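Rhamnonate dehydratase (Gibberella zeae PH-1, PDB 3FXG) probably catalyses the magnesium-dependent dehydration of rhamnonate, as a member of the mandelate racemase-like branch of the enolase superfamily. Local coordinates at residues V221-S226 with E248-P253; L140-G145 with P383-T388. All coordinates share one frame; numbering follows the deposited sequence.

How the interactions relate
Both contacts are buried, but they lie on opposite sides of the chain's centre, with nearest atoms about 20 Å apart and no element in common. Interaction 1 sits in the barrel domain, where two neighbouring parallel strands run out into loops; its chemistry is that of a metal site, with carboxylates, water and magnesium beside parallel-strand backbone bonds. Interaction 2 joins helix 128-148 of the N-terminal domain to a turn late in the chain, through one aspartate, a phenylalanine ring and two glycines. In sequence, 221-226 and 248-253 both fall within the long loop that 140-145 and 383-388 close.

Interaction 1 (V221-S226 with E248-P253); sequences VDCYMS and EECLSP. With MG (magnesium ion), chain I.
Asp222 and Glu248 are neighbours on adjacent parallel strands of the enolase-type barrel, and their carboxylates converge on one magnesium ion. The metal is held by Asp222 OD2 at 2.2 Å and by Glu248 OE2, with Glu275 as the third protein ligand and two waters beside them. The two carboxylate planes stand 54° apart, and the close approach of OD2 to OE2 is made tolerable by the shared cation. In both residues CG lies anti to the backbone N (chi1 -168° in Asp222), which lets them reach the ion from the same face of the sheet. A metal-bound water donates to Asp222 OD1 and, at 2.7 Å, to Glu249 OE2, bringing Glu249 into the second shell. Glu249 OE1 pairs with His276 and Glu248 OE1 with Lys185 in a salt bridge, so both Glu248 oxygens are engaged, OE2 on the metal and OE1 on the lysine.

Backbone bonds set this register. Glu248 N donates to Val221 O at 172°, and Cys223 N returns to Glu248 O at 2.8 Å. Beyond the strands, Asp222 OD1 also accepts from Tyr224 N (2.9 Å), an Asx turn that ties the ligand's second oxygen to the loop. The bond from Met225 N to Glu249 O is weak.

Apolar contacts follow the loops away from the metal. Cys223 SG and Cys250 SG approach to 4.0 Å. Met225, a selenomethionine, lies alongside Glu249, pointing the same way, and also packs against Met121 of a second subunit. The Met225 side chain crosses that of Pro253 at a slant, with Met225 SE 3.6 Å from Pro253 CD, while Met225 CE rests over one face of the Tyr224 ring, 3.5 Å above its plane and offset toward the rim.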
loop_
_atom_site.group_PDB
_atom_site.type_symbol
_atom_site.label_atom_id
_atom_site.label_comp_id
_atom_site.label_asym_id
_atom_site.label_seq_id
_atom_site.Cartn_x
_atom_site.Cartn_y
_atom_site.Cartn_z
ATOM N N VAL A 221 -9.034 21.692 -22.967
ATOM C CA VAL A 221 -8.008 22.705 -22.747
ATOM C C VAL A 221 -6.603 22.119 -22.791
ATOM O O VAL A 221 -6.277 21.207 -22.029
ATOM C CB VAL A 221 -8.212 23.407 -21.383
ATOM C CG1 VAL A 221 -7.182 24.515 -21.202
ATOM C CG2 VAL A 221 -9.633 23.974 -21.300
ATOM N N ASP A 222 -5.773 22.646 -23.685
ATOM C CA ASP A 222 -4.396 22.176 -23.811
ATOM C C ASP A 222 -3.499 23.072 -22.970
ATOM O O ASP A 222 -3.530 24.294 -23.110
ATOM C CB ASP A 222 -3.949 22.216 -25.270
ATOM C CG ASP A 222 -2.651 21.467 -25.500
ATOM O OD1 ASP A 222 -1.617 21.863 -24.924
ATOM O OD2 ASP A 222 -2.669 20.477 -26.258
ATOM N N CYS A 223 -2.696 22.462 -22.103
ATOM C CA CYS A 223 -1.818 23.218 -21.217
ATOM C C CYS A 223 -0.324 23.125 -21.542
ATOM O O CYS A 223 0.510 23.676 -20.820
ATOM C CB CYS A 223 -2.077 22.794 -19.768
ATOM S SG CYS A 223 -3.809 23.020 -19.237
ATOM N N TYR A 224 0.002 22.435 -22.630
ATOM C CA TYR A 224 1.380 22.270 -23.098
ATOM C C TYR A 224 2.435 22.128 -21.985
ATOM O O TYR A 224 3.355 22.944 -21.885
ATOM C CB TYR A 224 1.744 23.446 -24.025
ATOM C CG TYR A 224 2.962 23.214 -24.902
ATOM C CD1 TYR A 224 2.970 22.206 -25.871
ATOM C CD2 TYR A 224 4.113 23.987 -24.749
ATOM C CE1 TYR A 224 4.102 21.973 -26.667
ATOM C CE2 TYR A 224 5.247 23.762 -25.536
ATOM C CZ TYR A 224 5.235 22.753 -26.489
ATOM O OH TYR A 224 6.364 22.512 -27.242
HETATM N N MSE A 225 2.294 21.079 -21.174
HETATM C CA MSE A 225 3.203 20.760 -20.064
HETATM C C MSE A 225 3.707 21.969 -19.264
HETATM O O MSE A 225 4.812 21.952 -18.720
HETATM C CB MSE A 225 4.396 19.932 -20.594
HETATM C CG MSE A 225 5.254 20.597 -21.671
HETATM SE SE MSE A 225 6.519 19.402 -22.615
HETATM C CE MSE A 225 6.640 20.399 -24.267
ATOM N N SER A 226 2.866 22.990 -19.132
ATOM C CA SER A 226 3.277 24.220 -18.461
ATOM C C SER A 226 2.830 24.500 -17.031
ATOM O O SER A 226 3.266 25.491 -16.447
ATOM C CB SER A 226 2.854 25.413 -19.316
ATOM O OG SER A 226 1.442 25.572 -19.269
ATOM N N GLU A 248 -5.597 18.799 -20.886
ATOM C CA GLU A 248 -4.459 18.139 -21.519
ATOM C C GLU A 248 -3.056 18.611 -21.149
ATOM O O GLU A 248 -2.772 19.808 -21.099
ATOM C CB GLU A 248 -4.638 18.219 -23.038
ATOM C CG GLU A 248 -3.632 17.417 -23.841
ATOM C CD GLU A 248 -4.056 17.265 -25.290
ATOM O OE1 GLU A 248 -5.258 17.027 -25.532
ATOM O OE2 GLU A 248 -3.190 17.373 -26.182
ATOM N N GLU A 249 -2.179 17.635 -20.919
ATOM C CA GLU A 249 -0.779 17.863 -20.566
ATOM C C GLU A 249 -0.567 19.001 -19.573
ATOM O O GLU A 249 0.228 19.910 -19.815
ATOM C CB GLU A 249 0.051 18.112 -21.835
ATOM C CG GLU A 249 1.481 17.580 -21.724
ATOM C CD GLU A 249 2.298 17.728 -23.002
ATOM O OE1 GLU A 249 3.386 17.115 -23.072
ATOM O OE2 GLU A 249 1.868 18.455 -23.928
ATOM N N CYS A 250 -1.278 18.943 -18.450
ATOM C CA CYS A 250 -1.162 19.963 -17.414
ATOM C C CYS A 250 0.223 19.993 -16.787
ATOM O O CYS A 250 0.740 21.060 -16.463
ATOM C CB CYS A 250 -2.180 19.716 -16.303
ATOM S SG CYS A 250 -3.891 19.854 -16.819
ATOM N N LEU A 251 0.821 18.818 -16.622
ATOM C CA LEU A 251 2.135 18.718 -15.998
ATOM C C LEU A 251 3.282 18.433 -16.954
ATOM O O LEU A 251 3.083 18.038 -18.106
ATOM C CB LEU A 251 2.118 17.617 -14.935
ATOM C CG LEU A 251 1.001 17.670 -13.888
ATOM C CD1 LEU A 251 1.130 16.470 -12.946
ATOM C CD2 LEU A 251 1.083 18.973 -13.111
ATOM N N SER A 252 4.495 18.648 -16.457
ATOM C CA SER A 252 5.695 18.353 -17.221
ATOM C C SER A 252 5.697 16.840 -17.426
ATOM O O SER A 252 5.201 16.099 -16.577
ATOM C CB SER A 252 6.937 18.744 -16.415
ATOM O OG SER A 252 8.081 18.068 -16.901
ATOM N N PRO A 253 6.227 16.361 -18.565
ATOM C CA PRO A 253 6.264 14.914 -18.804
ATOM C C PRO A 253 7.134 14.201 -17.760
ATOM O O PRO A 253 7.071 12.978 -17.625
ATOM C CB PRO A 253 6.849 14.812 -20.212
ATOM C CG PRO A 253 6.343 16.063 -20.869
ATOM C CD PRO A 253 6.569 17.103 -19.792
HETATM MG MG MG I . -1.479 18.671 -26.791
HETATM O O HOH W 1 -0.002 19.715 -25.393
HETATM O O HOH W 2 -2.317 18.804 -29.122
#

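Interaction 2 (L140-G145 with P383-T388); sequences LWDLLG and PGFGLT
Asp142, on helix 128-148, receives the backbone N-H of Phe385 on its carboxylate: Phe385 N lies 2.9 Å from OD1, in a bond that is almost straight (177°) and meets the oxygen nearly along its C-O bond. Alongside it, the Phe385 ring lies against the helix. CE2 touches Trp141 CB at 3.8 Å, and CD2 comes 3.9 Å from Asp142 CB, both methylenes approaching the ring obliquely. Backbone meets backbone where Gly145 and Gly384 pass with their CA atoms 3.8 Å apart, a closeness made possible by the bare CA of Gly145; the missing side chain of Gly384 instead leaves room for Asp142 OD1.

The next layer fixes these groups. A water donates to Asp142 OD1 and accepts from Leu387 N (2.9 Å), extending the grip of that one oxygen two residues further along the loop. With CG anti to the backbone N (chi1 -173°), the aspartate reaches across to the loop while OD2 is held by a salt bridge to Lys146 and by Phe80 N. Thus both buried carboxylate oxygens have partners, which probably favours the ionised form. Tyr330 and His333 pack edge-to-face with the Phe385 ring, and Leu305 touches both Phe385 and Trp141.

The loop's own shape comes from a type II' beta turn spanning Pro383 to Gly386, closed by Gly386 N to Pro383 O at 3.0 Å. Gly384 occupies its second position with positive phi (61°), suited to glycine. A type II' turn in the loop after strand 374-376 thus packs on helix 128-148, at the interface of the N-terminal and barrel domains in the two-domain enolase-superfamily fold.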
loop_
_atom_site.group_PDB
_atom_site.type_symbol
_atom_site.label_atom_id
_atom_site.label_comp_id
_atom_site.label_asym_id
_atom_site.label_seq_id
_atom_site.Cartn_x
_atom_site.Cartn_y
_atom_site.Cartn_z
ATOM N N LEU A 140 9.282 2.545 -43.291
ATOM C CA LEU A 140 9.260 1.106 -43.506
ATOM C C LEU A 140 7.826 0.658 -43.759
ATOM O O LEU A 140 7.568 -0.124 -44.675
ATOM C CB LEU A 140 9.833 0.364 -42.293
ATOM C CG LEU A 140 11.357 0.335 -42.150
ATOM C CD1 LEU A 140 11.734 -0.310 -40.822
ATOM C CD2 LEU A 140 11.971 -0.446 -43.314
ATOM N N TRP A 141 6.889 1.159 -42.956
ATOM C CA TRP A 141 5.491 0.785 -43.137
ATOM C C TRP A 141 4.951 1.284 -44.469
ATOM O O TRP A 141 4.179 0.587 -45.123
ATOM C CB TRP A 141 4.632 1.308 -41.982
ATOM C CG TRP A 141 4.710 0.419 -40.767
ATOM C CD1 TRP A 141 5.456 0.623 -39.640
ATOM C CD2 TRP A 141 4.039 -0.832 -40.584
ATOM N NE1 TRP A 141 5.287 -0.425 -38.763
ATOM C CE2 TRP A 141 4.423 -1.332 -39.319
ATOM C CE3 TRP A 141 3.150 -1.579 -41.366
ATOM C CZ2 TRP A 141 3.946 -2.546 -38.817
ATOM C CZ3 TRP A 141 2.675 -2.789 -40.869
ATOM C CH2 TRP A 141 3.076 -3.259 -39.603
ATOM N N ASP A 142 5.362 2.484 -44.873
ATOM C CA ASP A 142 4.925 3.047 -46.150
ATOM C C ASP A 142 5.409 2.113 -47.261
ATOM O O ASP A 142 4.671 1.806 -48.195
ATOM C CB ASP A 142 5.518 4.452 -46.339
ATOM C CG ASP A 142 4.958 5.171 -47.564
ATOM O OD1 ASP A 142 3.719 5.301 -47.678
ATOM O OD2 ASP A 142 5.763 5.621 -48.411
ATOM N N LEU A 143 6.654 1.661 -47.143
ATOM C CA LEU A 143 7.247 0.751 -48.118
ATOM C C LEU A 143 6.490 -0.577 -48.170
ATOM O O LEU A 143 6.210 -1.102 -49.250
ATOM C CB LEU A 143 8.716 0.493 -47.762
ATOM C CG LEU A 143 9.454 -0.603 -48.537
ATOM C CD1 LEU A 143 9.510 -0.244 -50.017
ATOM C CD2 LEU A 143 10.859 -0.765 -47.969
ATOM N N LEU A 144 6.160 -1.122 -47.002
ATOM C CA LEU A 144 5.435 -2.385 -46.940
ATOM C C LEU A 144 4.079 -2.276 -47.627
ATOM O O LEU A 144 3.668 -3.179 -48.359
ATOM C CB LEU A 144 5.247 -2.828 -45.483
ATOM C CG LEU A 144 6.518 -3.247 -44.736
ATOM C CD1 LEU A 144 6.175 -3.595 -43.293
ATOM C CD2 LEU A 144 7.158 -4.445 -45.438
ATOM N N GLY A 145 3.384 -1.168 -47.392
ATOM C CA GLY A 145 2.089 -0.977 -48.014
ATOM C C GLY A 145 2.216 -0.864 -49.524
ATOM O O GLY A 145 1.384 -1.386 -50.266
ATOM N N PRO A 383 -1.950 3.073 -51.576
ATOM C CA PRO A 383 -0.791 2.296 -51.123
ATOM C C PRO A 383 -0.015 2.960 -49.982
ATOM O O PRO A 383 0.220 4.167 -50.003
ATOM C CB PRO A 383 0.045 2.160 -52.393
ATOM C CG PRO A 383 -0.999 2.147 -53.475
ATOM C CD PRO A 383 -1.913 3.259 -53.038
ATOM N N GLY A 384 0.379 2.164 -48.992
ATOM C CA GLY A 384 1.128 2.698 -47.864
ATOM C C GLY A 384 0.341 3.741 -47.096
ATOM O O GLY A 384 -0.822 3.517 -46.761
ATOM N N PHE A 385 0.972 4.877 -46.807
ATOM C CA PHE A 385 0.299 5.950 -46.085
ATOM C C PHE A 385 -0.409 6.897 -47.051
ATOM O O PHE A 385 -0.955 7.921 -46.644
ATOM C CB PHE A 385 1.295 6.711 -45.197
ATOM C CG PHE A 385 1.640 5.981 -43.920
ATOM C CD1 PHE A 385 0.655 5.717 -42.970
ATOM C CD2 PHE A 385 2.936 5.539 -43.679
ATOM C CE1 PHE A 385 0.956 5.023 -41.799
ATOM C CE2 PHE A 385 3.251 4.841 -42.508
ATOM C CZ PHE A 385 2.260 4.582 -41.569
ATOM N N GLY A 386 -0.392 6.534 -48.330
ATOM C CA GLY A 386 -1.073 7.307 -49.360
ATOM C C GLY A 386 -0.652 8.736 -49.635
ATOM O O GLY A 386 -1.418 9.499 -50.228
ATOM N N LEU A 387 0.555 9.108 -49.228
ATOM C CA LEU A 387 1.034 10.465 -49.455
ATOM C C LEU A 387 1.983 10.513 -50.645
ATOM O O LEU A 387 2.931 9.736 -50.727
ATOM C CB LEU A 387 1.738 10.993 -48.204
ATOM C CG LEU A 387 0.839 11.178 -46.980
ATOM C CD1 LEU A 387 1.690 11.459 -45.753
ATOM C CD2 LEU A 387 -0.140 12.313 -47.229
ATOM N N THR A 388 1.716 11.430 -51.568
ATOM C CA THR A 388 2.543 11.575 -52.756
ATOM C C THR A 388 3.304 12.892 -52.697
ATOM O O THR A 388 2.710 13.964 -52.575
ATOM C CB THR A 388 1.684 11.544 -54.028
ATOM O OG1 THR A 388 0.765 12.640 -54.006
ATOM C CG2 THR A 388 0.891 10.258 -54.097
HETATM O O HOH W 3 2.941 7.858 -48.253
#